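Local coordinates for protein glycosyl hydrolase, BNR repeat (PDB 3B7F) that probably acts as a glycosyl hydrolase and folds as a seven-bladed beta-propeller, at residues W34-D39 / W45-P50; R163-G168 / V228-D233; A125-T130 / R187-L192; V284-D289 / A352-Y357. All coordinates share one frame; numbering follows the deposited sequence.

Contact 1 of 4, residues W34-D39 / W45-P50; sequences WFLASD and WELRGP. With EDO (1,2-ethanediol), chain I.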
loop_
_atom_site.group_PDB
_atom_site.type_symbol
_atom_site.label_atom_id
_atom_site.label_comp_id
_atom_site.label_asym_id
_atom_site.label_seq_id
_atom_site.Cartn_x
_atom_site.Cartn_y
_atom_site.Cartn_z
ATOM N N TRP A 34 -2.519 -10.978 12.515
ATOM C CA TRP A 34 -1.957 -10.768 13.836
ATOM C C TRP A 34 -2.044 -9.264 14.067
ATOM O O TRP A 34 -2.184 -8.494 13.123
ATOM C CB TRP A 34 -0.534 -11.285 13.950
ATOM C CG TRP A 34 -0.363 -12.721 14.300
ATOM C CD1 TRP A 34 -0.090 -13.223 15.539
ATOM C CD2 TRP A 34 -0.384 -13.844 13.411
ATOM N NE1 TRP A 34 0.061 -14.575 15.472
ATOM C CE2 TRP A 34 -0.117 -14.986 14.181
ATOM C CE3 TRP A 34 -0.654 -14.001 12.043
ATOM C CZ2 TRP A 34 -0.103 -16.273 13.639
ATOM C CZ3 TRP A 34 -0.615 -15.280 11.498
ATOM C CH2 TRP A 34 -0.326 -16.393 12.294
ATOM N N PHE A 35 -2.009 -8.889 15.341
ATOM C CA PHE A 35 -2.183 -7.524 15.785
ATOM C C PHE A 35 -1.166 -7.225 16.833
ATOM O O PHE A 35 -0.975 -8.035 17.749
ATOM C CB PHE A 35 -3.575 -7.344 16.355
ATOM C CG PHE A 35 -4.646 -7.595 15.357
ATOM C CD1 PHE A 35 -5.089 -6.577 14.538
ATOM C CD2 PHE A 35 -5.174 -8.869 15.189
ATOM C CE1 PHE A 35 -6.063 -6.813 13.572
ATOM C CE2 PHE A 35 -6.152 -9.104 14.239
ATOM C CZ PHE A 35 -6.600 -8.070 13.435
ATOM N N LEU A 36 -0.486 -6.086 16.685
ATOM C CA LEU A 36 0.544 -5.667 17.647
ATOM C C LEU A 36 0.079 -4.400 18.323
ATOM O O LEU A 36 -0.391 -3.511 17.651
ATOM C CB LEU A 36 1.910 -5.481 16.981
ATOM C CG LEU A 36 2.747 -6.731 16.775
ATOM C CD1 LEU A 36 3.736 -6.555 15.629
ATOM C CD2 LEU A 36 3.457 -7.139 18.111
ATOM N N ALA A 37 0.176 -4.331 19.650
ATOM C CA ALA A 37 -0.258 -3.130 20.387
ATOM C C ALA A 37 0.873 -2.629 21.290
ATOM O O ALA A 37 1.474 -3.414 22.019
ATOM C CB ALA A 37 -1.535 -3.426 21.196
ATOM N N SER A 38 1.155 -1.332 21.244
ATOM C CA SER A 38 2.208 -0.751 22.075
ATOM C C SER A 38 1.687 -0.087 23.334
ATOM O O SER A 38 0.486 0.141 23.488
ATOM C CB SER A 38 2.997 0.303 21.312
ATOM O OG SER A 38 2.329 1.561 21.258
ATOM N N ASP A 39 2.635 0.182 24.236
ATOM C CA ASP A 39 2.424 1.053 25.390
ATOM C C ASP A 39 2.476 2.504 24.817
ATOM O O ASP A 39 2.838 2.698 23.643
ATOM C CB ASP A 39 3.459 0.790 26.512
ATOM C CG ASP A 39 4.901 0.994 26.083
ATOM O OD1 ASP A 39 5.206 1.252 24.897
ATOM O OD2 ASP A 39 5.765 0.840 26.957
ATOM N N TRP A 45 5.726 -4.036 23.201
ATOM C CA TRP A 45 4.621 -4.444 22.337
ATOM C C TRP A 45 4.015 -5.798 22.729
ATOM O O TRP A 45 4.708 -6.689 23.176
ATOM C CB TRP A 45 5.077 -4.511 20.877
ATOM C CG TRP A 45 5.474 -3.173 20.307
ATOM C CD1 TRP A 45 6.645 -2.535 20.504
ATOM C CD2 TRP A 45 4.704 -2.332 19.433
ATOM N NE1 TRP A 45 6.664 -1.357 19.824
ATOM C CE2 TRP A 45 5.485 -1.197 19.158
ATOM C CE3 TRP A 45 3.435 -2.426 18.863
ATOM C CZ2 TRP A 45 5.042 -0.156 18.349
ATOM C CZ3 TRP A 45 2.987 -1.382 18.055
ATOM C CH2 TRP A 45 3.792 -0.269 17.796
ATOM N N GLU A 46 2.715 -5.932 22.505
ATOM C CA GLU A 46 1.948 -7.114 22.831
ATOM C C GLU A 46 1.391 -7.677 21.541
ATOM O O GLU A 46 0.787 -6.956 20.783
ATOM C CB GLU A 46 0.826 -6.695 23.776
ATOM C CG GLU A 46 -0.101 -7.774 24.288
ATOM C CD GLU A 46 -1.104 -7.218 25.323
ATOM O OE1 GLU A 46 -0.658 -6.681 26.377
ATOM O OE2 GLU A 46 -2.333 -7.332 25.079
ATOM N N LEU A 47 1.612 -8.969 21.302
ATOM C CA LEU A 47 1.123 -9.659 20.122
ATOM C C LEU A 47 -0.190 -10.405 20.404
ATOM O O LEU A 47 -0.247 -11.204 21.326
ATOM C CB LEU A 47 2.174 -10.673 19.650
ATOM C CG LEU A 47 1.968 -11.378 18.304
ATOM C CD1 LEU A 47 1.983 -10.333 17.152
ATOM C CD2 LEU A 47 3.015 -12.424 18.111
ATOM N N ARG A 48 -1.224 -10.130 19.609
ATOM C CA ARG A 48 -2.483 -10.864 19.640
ATOM C C ARG A 48 -2.679 -11.546 18.286
ATOM O O ARG A 48 -2.331 -10.994 17.246
ATOM C CB ARG A 48 -3.675 -9.936 19.962
ATOM C CG ARG A 48 -5.085 -10.436 19.432
ATOM C CD ARG A 48 -6.299 -9.632 19.967
ATOM N NE ARG A 48 -7.316 -9.398 18.915
ATOM C CZ ARG A 48 -7.507 -8.254 18.206
ATOM N NH1 ARG A 48 -6.764 -7.130 18.376
ATOM N NH2 ARG A 48 -8.493 -8.221 17.297
ATOM N N GLY A 49 -3.256 -12.741 18.322
ATOM C CA GLY A 49 -3.569 -13.529 17.146
ATOM C C GLY A 49 -3.000 -14.930 17.315
ATOM O O GLY A 49 -2.375 -15.211 18.324
ATOM N N PRO A 50 -3.155 -15.797 16.299
ATOM C CA PRO A 50 -3.813 -15.515 15.016
ATOM C C PRO A 50 -5.337 -15.333 15.072
ATOM O O PRO A 50 -6.008 -15.868 15.961
ATOM C CB PRO A 50 -3.506 -16.761 14.161
ATOM C CG PRO A 50 -3.199 -17.824 15.108
ATOM C CD PRO A 50 -2.606 -17.158 16.342
HETATM C C1 EDO I . -3.626 -6.495 20.999
HETATM O O1 EDO I . -2.838 -7.472 21.692
HETATM C C2 EDO I . -4.527 -5.730 21.974
HETATM O O2 EDO I . -3.826 -5.377 23.183
#
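F35 and A37 pair with R48 and E46 in an antiparallel beta hairpin of the propeller blade that joins the chain ends: strands 24-29, 32-38 and 45-51 are completed by the C-terminal strand 385-391. Both partners of each hydrogen-bonded pair use N and O. F35 N reaches R48 O at 2.9 Å, while R48 N returns to F35 O in an almost straight bond (179° at the hydrogen). A37 and E46 repeat the exchange. W34 and L36 bond through their backbones to V27 and L25 of strand 24-29, and S38 to V23 just before it. S38 OG donates to the carbonyl O of D39 and also pairs with V23 N. On the face of F35 and R48, the guanidinium lies flat on the phenyl ring, planes 7° apart, a cation-pi stack with CZ 4.3 Å from the ring centroid. E46 OE2 accepts from O2 of a bound ethanediol at 3.1 Å and weakly from O1. On the opposite face L36 CD2 packs against L47 CD1. W34 takes P50, which follows a cis peptide, over its six-membered ring. W45 CG stands anti to its carbonyl carbon (chi1 -65°), laying the indole against S38, whose CB sits 3.4 Å from the six-ring centroid.

Contact 2 of 4, residues R163-G168 / V228-D233; sequences RAWTGG and VEFGHD. With EDO (1,2-ethanediol), chain R; EDO (1,2-ethanediol), chain F.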
loop_
_atom_site.group_PDB
_atom_site.type_symbol
_atom_site.label_atom_id
_atom_site.label_comp_id
_atom_site.label_asym_id
_atom_site.label_seq_id
_atom_site.Cartn_x
_atom_site.Cartn_y
_atom_site.Cartn_z
ATOM N N ARG A 163 -9.206 -3.178 -21.085
ATOM C CA ARG A 163 -8.456 -4.358 -21.502
ATOM C C ARG A 163 -7.055 -3.962 -22.015
ATOM O O ARG A 163 -6.081 -4.675 -21.760
ATOM C CB ARG A 163 -9.243 -5.172 -22.543
ATOM C CG ARG A 163 -8.669 -6.573 -22.790
ATOM N N ALA A 164 -6.968 -2.819 -22.709
ATOM C CA ALA A 164 -5.702 -2.262 -23.200
ATOM C C ALA A 164 -4.809 -1.784 -22.036
ATOM O O ALA A 164 -3.591 -2.015 -22.039
ATOM C CB ALA A 164 -5.970 -1.111 -24.176
ATOM N N TRP A 165 -5.421 -1.107 -21.063
ATOM C CA TRP A 165 -4.719 -0.650 -19.866
ATOM C C TRP A 165 -4.219 -1.795 -18.982
ATOM O O TRP A 165 -3.080 -1.751 -18.546
ATOM C CB TRP A 165 -5.591 0.255 -19.007
ATOM C CG TRP A 165 -5.955 1.557 -19.604
ATOM C CD1 TRP A 165 -5.267 2.257 -20.545
ATOM C CD2 TRP A 165 -7.025 2.403 -19.183
ATOM N NE1 TRP A 165 -5.873 3.453 -20.786
ATOM C CE2 TRP A 165 -6.951 3.580 -19.950
ATOM C CE3 TRP A 165 -8.043 2.275 -18.238
ATOM C CZ2 TRP A 165 -7.877 4.614 -19.822
ATOM C CZ3 TRP A 165 -8.946 3.306 -18.094
ATOM C CH2 TRP A 165 -8.859 4.459 -18.881
ATOM N N THR A 166 -5.056 -2.807 -18.745
ATOM C CA THR A 166 -4.702 -3.946 -17.896
ATOM C C THR A 166 -3.873 -5.010 -18.619
ATOM O O THR A 166 -2.806 -5.381 -18.146
ATOM C CB THR A 166 -5.953 -4.672 -17.325
ATOM O OG1 THR A 166 -6.681 -5.277 -18.392
ATOM C CG2 THR A 166 -6.874 -3.728 -16.543
ATOM N N GLY A 167 -4.395 -5.508 -19.741
ATOM C CA GLY A 167 -3.788 -6.600 -20.535
ATOM C C GLY A 167 -4.430 -7.955 -20.190
ATOM O O GLY A 167 -5.649 -8.137 -20.370
ATOM N N GLY A 168 -3.608 -8.905 -19.715
ATOM C CA GLY A 168 -4.054 -10.255 -19.282
ATOM C C GLY A 168 -3.324 -10.676 -18.006
ATOM O O GLY A 168 -2.785 -9.808 -17.292
ATOM N N VAL A 228 5.583 5.209 -23.510
ATOM C CA VAL A 228 4.180 5.059 -23.833
ATOM C C VAL A 228 3.374 5.690 -22.693
ATOM O O VAL A 228 3.922 6.084 -21.667
ATOM C CB VAL A 228 3.777 3.583 -24.111
ATOM C CG1 VAL A 228 4.314 3.163 -25.461
ATOM C CG2 VAL A 228 4.237 2.635 -22.975
ATOM N N GLU A 229 2.077 5.814 -22.919
ATOM C CA GLU A 229 1.144 6.484 -22.004
ATOM C C GLU A 229 0.778 5.669 -20.778
ATOM O O GLU A 229 0.447 6.229 -19.716
ATOM C CB GLU A 229 -0.158 6.789 -22.770
ATOM C CG GLU A 229 0.006 7.753 -23.936
ATOM C CD GLU A 229 -0.060 9.190 -23.494
ATOM O OE1 GLU A 229 -1.205 9.647 -23.224
ATOM O OE2 GLU A 229 1.010 9.849 -23.436
ATOM N N PHE A 230 0.764 4.348 -20.977
ATOM C CA PHE A 230 0.394 3.374 -19.967
ATOM C C PHE A 230 1.099 2.042 -20.265
ATOM O O PHE A 230 1.696 1.862 -21.337
ATOM C CB PHE A 230 -1.140 3.228 -19.894
ATOM C CG PHE A 230 -1.783 2.783 -21.189
ATOM C CD1 PHE A 230 -1.819 1.427 -21.544
ATOM C CD2 PHE A 230 -2.382 3.721 -22.045
ATOM C CE1 PHE A 230 -2.423 1.013 -22.731
ATOM C CE2 PHE A 230 -2.982 3.325 -23.233
ATOM C CZ PHE A 230 -2.996 1.962 -23.582
ATOM N N GLY A 231 0.962 1.111 -19.329
ATOM C CA GLY A 231 1.608 -0.197 -19.338
ATOM C C GLY A 231 2.618 -0.342 -18.203
ATOM O O GLY A 231 3.146 -1.438 -17.961
ATOM N N HIS A 232 2.836 0.754 -17.483
ATOM C CA HIS A 232 3.830 0.893 -16.393
ATOM C C HIS A 232 3.536 0.010 -15.185
ATOM O O HIS A 232 2.418 -0.478 -15.024
ATOM C CB HIS A 232 3.874 2.356 -15.941
ATOM C CG HIS A 232 4.192 3.322 -17.048
ATOM N ND1 HIS A 232 3.272 3.676 -18.012
ATOM C CD2 HIS A 232 5.335 3.978 -17.363
ATOM C CE1 HIS A 232 3.830 4.505 -18.870
ATOM N NE2 HIS A 232 5.085 4.703 -18.502
ATOM N N ASP A 233 4.544 -0.186 -14.330
ATOM C CA ASP A 233 4.399 -1.037 -13.139
ATOM C C ASP A 233 4.708 -0.294 -11.822
ATOM O O ASP A 233 5.756 -0.514 -11.195
ATOM C CB ASP A 233 5.253 -2.318 -13.283
ATOM C CG ASP A 233 5.002 -3.337 -12.168
ATOM O OD1 ASP A 233 3.945 -3.279 -11.504
ATOM O OD2 ASP A 233 5.881 -4.212 -11.947
HETATM C C1 EDO R . 6.853 7.859 -19.576
HETATM O O1 EDO R . 6.647 6.495 -20.013
HETATM C C2 EDO R . 6.241 8.884 -20.514
HETATM O O2 EDO R . 6.924 10.133 -20.346
HETATM C C1 EDO F . 0.714 9.958 -19.548
HETATM O O1 EDO F . 0.042 8.728 -19.241
HETATM C C2 EDO F . -0.059 11.189 -19.093
HETATM O O2 EDO F . 0.475 11.812 -17.916
#
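An edge-to-face aromatic pair dominates this small contact: the indole of W165, on the short helix 162-166, drives the edge of its five-membered ring into the face of F230, which belongs to a long loop. The ring centroids are 4.5 Å apart and the planes stand at 78°. W165 CD1 lies over the middle of the phenyl ring, 3.6 Å from F230 CD2, with W165 NE1 beside it toward the CD2-CE2 side. F230 CG sits between its own backbone N and carbonyl carbon (chi1 60°), a rotamer that sends the ring out from the loop to the helix. A164 adds a second touch from the same helix: its carbonyl O comes within 3.3 Å of F230 CE1, approaching obliquely, and A164 CB lies near CZ. The indole also meets H159, F202 and M196, so the tryptophan ties the helix to the blade of strands 192-197 and 200-204 while offering one edge to the phenylalanine. Beyond F230 the loop is fixed by its backbone: G231 and H232 both face G199, a G1 beta bulge, with G231 at positive phi. H232 NE2 donates to O1 of a bound ethanediol at 2.8 Å, nearly straight at 168°, and E229 O accepts from a second ethanediol. D233 is held by S197 OG and W304 NE1. The contact joins two successive blade-to-blade connections of the propeller: the helical one between strands 151-152 and 178-184, and the loop that leads through a G1 bulge into strand 234-239, the innermost of its blade.

Contact 3 of 4, residues A125-T130 / R187-L192; sequences ASEPGT and RDPKHL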
loop_
_atom_site.group_PDB
_atom_site.type_symbol
_atom_site.label_atom_id
_atom_site.label_comp_id
_atom_site.label_asym_id
_atom_site.label_seq_id
_atom_site.Cartn_x
_atom_site.Cartn_y
_atom_site.Cartn_z
ATOM N N ALA A 125 -13.928 11.919 4.215
ATOM C CA ALA A 125 -14.488 12.272 5.529
ATOM C C ALA A 125 -15.988 12.565 5.491
ATOM O O ALA A 125 -16.735 12.208 6.414
ATOM C CB ALA A 125 -13.709 13.497 6.115
ATOM N N SER A 126 -16.419 13.197 4.399
ATOM C CA SER A 126 -17.799 13.579 4.177
ATOM C C SER A 126 -18.680 12.431 3.713
ATOM O O SER A 126 -19.881 12.639 3.548
ATOM C CB SER A 126 -17.870 14.666 3.110
ATOM O OG SER A 126 -17.637 14.101 1.830
ATOM N N GLU A 127 -18.122 11.241 3.464
ATOM C CA GLU A 127 -18.937 10.104 3.012
ATOM C C GLU A 127 -18.699 8.889 3.898
ATOM O O GLU A 127 -18.239 7.859 3.408
ATOM C CB GLU A 127 -18.637 9.812 1.539
ATOM C CG GLU A 127 -18.939 10.996 0.617
ATOM C CD GLU A 127 -18.723 10.685 -0.844
ATOM O OE1 GLU A 127 -18.178 9.610 -1.175
ATOM O OE2 GLU A 127 -19.116 11.530 -1.667
ATOM N N PRO A 128 -19.073 8.986 5.207
ATOM C CA PRO A 128 -18.811 7.870 6.107
ATOM C C PRO A 128 -19.485 6.598 5.605
ATOM O O PRO A 128 -20.534 6.680 4.989
ATOM C CB PRO A 128 -19.370 8.338 7.466
ATOM C CG PRO A 128 -20.192 9.515 7.206
ATOM C CD PRO A 128 -19.774 10.089 5.892
ATOM N N GLY A 129 -18.823 5.455 5.812
ATOM C CA GLY A 129 -19.291 4.170 5.315
ATOM C C GLY A 129 -18.860 3.796 3.913
ATOM O O GLY A 129 -19.033 2.638 3.537
ATOM N N THR A 130 -18.309 4.755 3.153
ATOM C CA THR A 130 -17.857 4.515 1.781
ATOM C C THR A 130 -16.397 4.027 1.754
ATOM O O THR A 130 -15.537 4.586 2.437
ATOM C CB THR A 130 -18.054 5.777 0.893
ATOM O OG1 THR A 130 -19.460 6.053 0.775
ATOM C CG2 THR A 130 -17.450 5.594 -0.513
ATOM N N ARG A 187 -9.285 16.696 -0.223
ATOM C CA ARG A 187 -9.981 17.902 -0.605
ATOM C C ARG A 187 -11.218 17.669 -1.462
ATOM O O ARG A 187 -12.017 18.585 -1.580
ATOM C CB ARG A 187 -9.053 18.782 -1.425
ATOM C CG ARG A 187 -7.809 19.242 -0.715
ATOM C CD ARG A 187 -6.858 19.821 -1.700
ATOM N NE ARG A 187 -6.351 18.820 -2.635
ATOM C CZ ARG A 187 -5.440 19.051 -3.572
ATOM N NH1 ARG A 187 -4.870 20.247 -3.700
ATOM N NH2 ARG A 187 -5.071 18.063 -4.366
ATOM N N ASP A 188 -11.384 16.483 -2.057
ATOM C CA ASP A 188 -12.486 16.246 -2.979
ATOM C C ASP A 188 -12.735 14.755 -3.201
ATOM O O ASP A 188 -11.903 14.111 -3.833
ATOM C CB ASP A 188 -12.127 16.915 -4.324
ATOM C CG ASP A 188 -13.206 16.756 -5.394
ATOM O OD1 ASP A 188 -14.292 16.211 -5.097
ATOM O OD2 ASP A 188 -12.956 17.195 -6.545
ATOM N N PRO A 189 -13.899 14.210 -2.763
ATOM C CA PRO A 189 -14.177 12.769 -2.970
ATOM C C PRO A 189 -14.232 12.293 -4.433
ATOM O O PRO A 189 -14.127 11.080 -4.686
ATOM C CB PRO A 189 -15.567 12.578 -2.341
ATOM C CG PRO A 189 -16.156 13.902 -2.238
ATOM C CD PRO A 189 -15.020 14.868 -2.066
ATOM N N LYS A 190 -14.437 13.232 -5.363
ATOM C CA LYS A 190 -14.486 12.951 -6.790
ATOM C C LYS A 190 -13.097 12.724 -7.421
ATOM O O LYS A 190 -13.019 12.103 -8.490
ATOM C CB LYS A 190 -15.191 14.101 -7.545
ATOM C CG LYS A 190 -16.655 14.391 -7.158
ATOM C CD LYS A 190 -17.181 15.631 -7.919
ATOM C CE LYS A 190 -18.654 15.976 -7.591
ATOM N N HIS A 191 -12.031 13.224 -6.785
ATOM C CA HIS A 191 -10.678 13.101 -7.308
ATOM C C HIS A 191 -10.000 11.836 -6.745
ATOM O O HIS A 191 -9.641 11.763 -5.547
ATOM C CB HIS A 191 -9.901 14.368 -7.013
ATOM C CG HIS A 191 -8.534 14.411 -7.628
ATOM N ND1 HIS A 191 -7.465 14.988 -6.987
ATOM C CD2 HIS A 191 -8.054 13.941 -8.804
ATOM C CE1 HIS A 191 -6.396 14.910 -7.755
ATOM N NE2 HIS A 191 -6.723 14.269 -8.860
ATOM N N LEU A 192 -9.837 10.856 -7.637
ATOM C CA LEU A 192 -9.303 9.552 -7.325
ATOM C C LEU A 192 -8.102 9.225 -8.163
ATOM O O LEU A 192 -8.034 9.639 -9.319
ATOM C CB LEU A 192 -10.364 8.484 -7.624
ATOM C CG LEU A 192 -11.744 8.629 -6.976
ATOM C CD1 LEU A 192 -12.653 7.489 -7.423
ATOM C CD2 LEU A 192 -11.611 8.702 -5.432
#
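E127 meets P189 where the turns between the first two strands of neighbouring propeller blades come together, one before strand 131-136 and the other before strand 192-197. The glutamate crosses the proline at about a right angle: its OE2 rests 3.8 Å from both P189 CB and P189 CG, a van der Waals contact of a carboxylate oxygen with aliphatic carbons. S126 OG is more distant, 4.3 Å from P189 CG. Its polar partner is H124 ND1, and the P189 ring also touches H124, so the proline ring meets H124, S126 and E127 of the one loop. The reach of E127 follows from its torsions, with CG anti to the carbonyl carbon (chi1 -60°) and the chain extended beyond it. Behind these atoms each loop is braced by a turn. E127 to T130 form a type II turn with G129 at positive phi, closed by T130 N to E127 O. P189 lies inside a type I turn from D188 to H191, closed by H191 N to D188 O at 3.1 Å. An Asx turn overlaps it: K190 N donates to D188 OD1 at 3.0 Å, approaching from above the carboxylate plane. Further out, R187 NE makes a salt bridge to D185, and H191 bonds through ND1 to D185 OD2 and through NE2 to E203 OE2.

Contact 4 of 4, residues V284-D289 / A352-Y357; sequences VVHQRD and APVGVY. With EDO (1,2-ethanediol), chain H.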
loop_
_atom_site.group_PDB
_atom_site.type_symbol
_atom_site.label_atom_id
_atom_site.label_comp_id
_atom_site.label_asym_id
_atom_site.label_seq_id
_atom_site.Cartn_x
_atom_site.Cartn_y
_atom_site.Cartn_z
ATOM N N VAL A 284 6.294 5.184 1.906
ATOM C CA VAL A 284 5.529 5.740 3.032
ATOM C C VAL A 284 5.916 7.195 3.209
ATOM O O VAL A 284 7.081 7.518 3.095
ATOM C CB VAL A 284 5.805 4.931 4.366
ATOM C CG1 VAL A 284 5.254 5.667 5.587
ATOM C CG2 VAL A 284 5.234 3.534 4.264
ATOM N N VAL A 285 4.946 8.058 3.493
ATOM C CA VAL A 285 5.199 9.499 3.694
ATOM C C VAL A 285 4.958 9.897 5.142
ATOM O O VAL A 285 4.136 9.312 5.805
ATOM C CB VAL A 285 4.313 10.369 2.782
ATOM C CG1 VAL A 285 4.375 9.875 1.407
ATOM C CG2 VAL A 285 2.823 10.401 3.264
ATOM N N HIS A 286 5.727 10.857 5.639
ATOM C CA HIS A 286 5.552 11.410 6.980
ATOM C C HIS A 286 4.205 12.166 6.951
ATOM O O HIS A 286 3.972 12.957 6.069
ATOM C CB HIS A 286 6.728 12.334 7.279
ATOM C CG HIS A 286 6.768 12.892 8.668
ATOM N ND1 HIS A 286 5.832 13.779 9.151
ATOM C CD2 HIS A 286 7.690 12.756 9.647
ATOM C CE1 HIS A 286 6.155 14.138 10.380
ATOM N NE2 HIS A 286 7.291 13.549 10.698
ATOM N N GLN A 287 3.312 11.874 7.892
ATOM C CA GLN A 287 1.977 12.508 7.971
ATOM C C GLN A 287 1.912 14.036 7.832
ATOM O O GLN A 287 1.027 14.555 7.167
ATOM C CB GLN A 287 1.309 12.160 9.298
ATOM C CG GLN A 287 0.458 10.927 9.242
ATOM C CD GLN A 287 -0.839 11.167 8.521
ATOM O OE1 GLN A 287 -1.498 12.184 8.736
ATOM N NE2 GLN A 287 -1.215 10.232 7.663
ATOM N N ARG A 288 2.843 14.710 8.500
ATOM C CA ARG A 288 2.932 16.158 8.535
ATOM C C ARG A 288 3.924 16.830 7.573
ATOM O O ARG A 288 3.682 17.961 7.188
ATOM C CB ARG A 288 3.242 16.595 9.960
ATOM C CG ARG A 288 2.088 16.271 10.888
ATOM C CD ARG A 288 2.347 16.682 12.277
ATOM N NE ARG A 288 3.484 16.001 12.898
ATOM C CZ ARG A 288 3.471 14.753 13.369
ATOM N NH1 ARG A 288 2.386 13.998 13.318
ATOM N NH2 ARG A 288 4.571 14.264 13.936
ATOM N N ASP A 289 4.973 16.125 7.149
ATOM C CA ASP A 289 6.049 16.660 6.326
ATOM C C ASP A 289 6.004 16.047 4.919
ATOM O O ASP A 289 6.370 14.879 4.750
ATOM C CB ASP A 289 7.389 16.330 7.003
ATOM C CG ASP A 289 8.584 16.936 6.296
ATOM O OD1 ASP A 289 8.400 17.731 5.360
ATOM O OD2 ASP A 289 9.724 16.627 6.700
ATOM N N ALA A 352 4.797 11.955 17.433
ATOM C CA ALA A 352 5.921 12.877 17.360
ATOM C C ALA A 352 7.008 12.338 18.288
ATOM O O ALA A 352 6.799 12.300 19.500
ATOM C CB ALA A 352 5.504 14.279 17.777
ATOM N N PRO A 353 8.134 11.829 17.737
ATOM C CA PRO A 353 8.500 11.655 16.345
ATOM C C PRO A 353 7.726 10.520 15.700
ATOM O O PRO A 353 7.229 9.645 16.378
ATOM C CB PRO A 353 9.979 11.296 16.390
ATOM C CG PRO A 353 10.299 11.005 17.715
ATOM C CD PRO A 353 9.190 11.353 18.630
ATOM N N VAL A 354 7.621 10.560 14.389
ATOM C CA VAL A 354 6.936 9.551 13.635
ATOM C C VAL A 354 7.703 8.230 13.715
ATOM O O VAL A 354 8.925 8.198 13.600
ATOM C CB VAL A 354 6.733 9.996 12.164
ATOM C CG1 VAL A 354 6.406 8.799 11.286
ATOM C CG2 VAL A 354 5.653 11.026 12.116
ATOM N N GLY A 355 6.955 7.174 13.991
ATOM C CA GLY A 355 7.434 5.829 14.045
ATOM C C GLY A 355 7.178 5.185 12.702
ATOM O O GLY A 355 6.229 5.562 11.999
ATOM N N VAL A 356 8.064 4.259 12.330
ATOM C CA VAL A 356 8.044 3.572 11.037
ATOM C C VAL A 356 8.175 2.057 11.298
ATOM O O VAL A 356 8.858 1.601 12.224
ATOM C CB VAL A 356 9.160 4.095 10.102
ATOM C CG1 VAL A 356 9.005 3.508 8.688
ATOM C CG2 VAL A 356 9.160 5.621 10.046
ATOM N N TYR A 357 7.492 1.273 10.492
ATOM C CA TYR A 357 7.408 -0.159 10.741
ATOM C C TYR A 357 7.456 -0.909 9.461
ATOM O O TYR A 357 6.977 -0.424 8.455
ATOM C CB TYR A 357 6.039 -0.463 11.397
ATOM C CG TYR A 357 5.718 0.415 12.588
ATOM C CD1 TYR A 357 6.118 0.049 13.874
ATOM C CD2 TYR A 357 5.063 1.648 12.431
ATOM C CE1 TYR A 357 5.869 0.884 14.981
ATOM C CE2 TYR A 357 4.828 2.468 13.520
ATOM C CZ TYR A 357 5.213 2.070 14.801
ATOM O OH TYR A 357 4.969 2.878 15.909
HETATM C C1 EDO H . 10.786 16.115 10.361
HETATM O O1 EDO H . 9.648 16.393 9.527
HETATM C C2 EDO H . 11.443 14.761 10.045
HETATM O O2 EDO H . 11.876 14.586 8.672
#
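V354 lays one methyl on the imidazole of H286, joining two adjacent blades of the beta-propeller just where strand 282-285 ends and before strand 356-359 begins. V354 CG2 stands over one face of the ring, 3.6 Å from its centroid and 22° off the normal, a CH-pi contact displaced toward NE2, which it approaches to 3.3 Å. H286 CG is anti to its backbone N (chi1 -175°), which carries the ring across to the valine. In the plane of the imidazole, R288 N donates to H286 ND1 at 3.2 Å, helping to fix the ring's rotation. The arginine chain, bent at chi3, runs past V354 in the opposite direction, and one face of its guanidinium looks onto H286 CE1. R288 NH2 lies 3.9 Å from both V354 CG2 and A352 CA, while its hydrogen bonds go beyond the contact: NH2 to H351 O and NH1 to A350 O, both in the loop leading to A352. W294 backs H286 and V354 alike. Over the imidazole face opposite the valine lies O1 of a bound ethanediol, at packing distance only. That hydroxyl instead donates to D289 OD2, 2.8 Å away, and D289 OD2 also pairs with T292 OG1.

In the fold
The four contacts are spread round one seven-bladed propeller. Contact 1 lies within the blade that joins the chain ends, and contacts 3 and 4 bridge neighbouring blades. Contacts 1 and 4 are the only two that touch, W45 CZ2 meeting Y357 CE1 at 3.6 Å, although their centres are 20 Å apart. Contact 2 lies across the chain's centre from both, its centre about 40 Å from that of contact 1 and 32 Å from that of contact 4. Contacts 2 and 3 alternate along the sequence, with nearest atoms about 11 Å apart. No active site is established; D233 of contact 2, with H235 and H252, might form a vacant metal site, but this is unconfirmed.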